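Local coordinates for uncharacterized protein (Pseudomonas aeruginosa, PDB 4O5P) that probably hydrolyses membrane phospholipids of rival cells as a type VI secretion effector of the alpha/beta-hydrolase clan, at residues L69-T74 and A241-F246. Residues are numbered along the deposited sequence; the frame is centred on the assembly and turned at random.
Sequences LGFDGT and AEARAF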
# COMPACT_ATOMS: atom_id res chain seq x y z
N LEU A 69 -10.11 10.71 -6.68
CA LEU A 69 -9.39 9.53 -7.16
C LEU A 69 -9.01 8.64 -5.97
O LEU A 69 -8.37 9.09 -5.03
CB LEU A 69 -8.11 9.98 -7.88
CG LEU A 69 -7.20 8.96 -8.54
CD1 LEU A 69 -8.01 8.05 -9.44
CD2 LEU A 69 -6.11 9.65 -9.37
N GLY A 70 -9.43 7.38 -5.99
CA GLY A 70 -9.12 6.45 -4.91
C GLY A 70 -8.28 5.29 -5.42
O GLY A 70 -8.71 4.57 -6.33
N PHE A 71 -7.09 5.12 -4.84
CA PHE A 71 -6.22 3.99 -5.14
C PHE A 71 -6.31 2.99 -3.98
O PHE A 71 -5.83 3.26 -2.85
CB PHE A 71 -4.76 4.45 -5.25
CG PHE A 71 -4.50 5.45 -6.35
CD1 PHE A 71 -4.23 5.03 -7.63
CD2 PHE A 71 -4.45 6.81 -6.07
CE1 PHE A 71 -3.96 5.93 -8.64
CE2 PHE A 71 -4.16 7.73 -7.06
CZ PHE A 71 -3.92 7.29 -8.36
N ASP A 72 -6.91 1.84 -4.27
CA ASP A 72 -7.17 0.83 -3.25
C ASP A 72 -5.90 0.09 -2.87
O ASP A 72 -4.86 0.22 -3.53
CB ASP A 72 -8.24 -0.17 -3.70
CG ASP A 72 -9.11 -0.64 -2.55
OD1 ASP A 72 -8.67 -0.53 -1.38
OD2 ASP A 72 -10.24 -1.11 -2.82
N GLY A 73 -5.99 -0.69 -1.79
CA GLY A 73 -4.80 -1.29 -1.22
C GLY A 73 -4.41 -2.61 -1.83
O GLY A 73 -5.04 -3.10 -2.76
N THR A 74 -3.34 -3.18 -1.28
CA THR A 74 -2.81 -4.46 -1.69
C THR A 74 -3.89 -5.53 -1.60
O THR A 74 -4.47 -5.74 -0.54
CB THR A 74 -1.67 -4.86 -0.74
OG1 THR A 74 -0.74 -3.77 -0.67
CG2 THR A 74 -0.97 -6.11 -1.24
N ALA A 241 0.96 4.48 -1.44
CA ALA A 241 2.23 4.70 -2.14
C ALA A 241 1.98 5.29 -3.53
O ALA A 241 2.66 6.25 -3.95
CB ALA A 241 3.03 3.41 -2.24
N GLU A 242 1.02 4.69 -4.25
CA GLU A 242 0.64 5.16 -5.57
C GLU A 242 0.12 6.59 -5.52
O GLU A 242 0.42 7.37 -6.40
CB GLU A 242 -0.42 4.26 -6.19
CG GLU A 242 0.09 2.90 -6.67
CD GLU A 242 -1.02 1.88 -6.62
OE1 GLU A 242 -2.17 2.28 -6.86
OE2 GLU A 242 -0.75 0.70 -6.31
N ALA A 243 -0.66 6.92 -4.51
CA ALA A 243 -1.18 8.30 -4.40
C ALA A 243 -0.05 9.29 -4.22
O ALA A 243 -0.06 10.39 -4.79
CB ALA A 243 -2.15 8.41 -3.27
N ARG A 244 0.94 8.91 -3.42
CA ARG A 244 2.06 9.82 -3.16
C ARG A 244 2.92 10.03 -4.40
O ARG A 244 3.29 11.17 -4.74
CB ARG A 244 2.85 9.30 -1.96
CG ARG A 244 1.99 9.35 -0.69
CD ARG A 244 2.55 8.55 0.49
NE ARG A 244 3.76 9.12 1.07
CZ ARG A 244 4.22 8.78 2.27
NH1 ARG A 244 3.54 7.91 3.00
NH2 ARG A 244 5.35 9.31 2.75
N ALA A 245 3.22 8.93 -5.09
CA ALA A 245 3.93 9.05 -6.36
C ALA A 245 3.10 9.86 -7.37
O ALA A 245 3.64 10.72 -8.05
CB ALA A 245 4.28 7.66 -6.92
N PHE A 246 1.80 9.59 -7.44
CA PHE A 246 0.87 10.36 -8.27
C PHE A 246 0.98 11.87 -8.00
O PHE A 246 1.15 12.66 -8.92
CB PHE A 246 -0.56 9.87 -8.01
CG PHE A 246 -1.65 10.74 -8.58
CD1 PHE A 246 -2.19 11.79 -7.83
CD2 PHE A 246 -2.16 10.48 -9.84
CE1 PHE A 246 -3.20 12.57 -8.35
CE2 PHE A 246 -3.18 11.27 -10.37
CZ PHE A 246 -3.70 12.32 -9.62
O HOH W 1 -4.34 1.04 -6.23
O HOH W 2 -2.53 -1.08 -4.70
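Phe71, at the end of strand 62-71, rests its ring on helix 238-254 between Glu242, Ala243 and Phe246. Its CB lies 3.7 Å from Glu242 OE1 and already points at the helix; with CG beside the backbone N (chi1 -61°) the ring reaches Ala243 and Phe246. CD1 is 3.5 Å from the same OE1, the carboxylate plane nearly perpendicular to the ring, while Glu242 CB covers one ring face. On the other branch CD2 approaches Ala243 CB at 4.0 Å and CE2 packs on Ala243 CA. At the tip, CZ lies 3.9 Å from Phe246 CD2, which comes at the Phe71 ring edge, while Phe71 CE2 lies over a face of Phe246; the Phe71 and Phe246 ring planes are inclined at 58°. Leu69 lays CD2 over a face of the Phe246 ring, 3.5 Å from CE2. Beyond the ring contacts, water links the loop to the Glu242 carboxylate: two waters each bond to Asp72 O, one also to Glu242 OE1 at 2.6 Å, the other to OE2. Ile233 of adjacent parallel strand 225-236 touches Leu69, Ala243 and Phe246. Such packing of the neighbouring strand against the helix after a probable nucleophile elbow, with Ser237 the likely nucleophile, is characteristic of the alpha/beta-hydrolase fold.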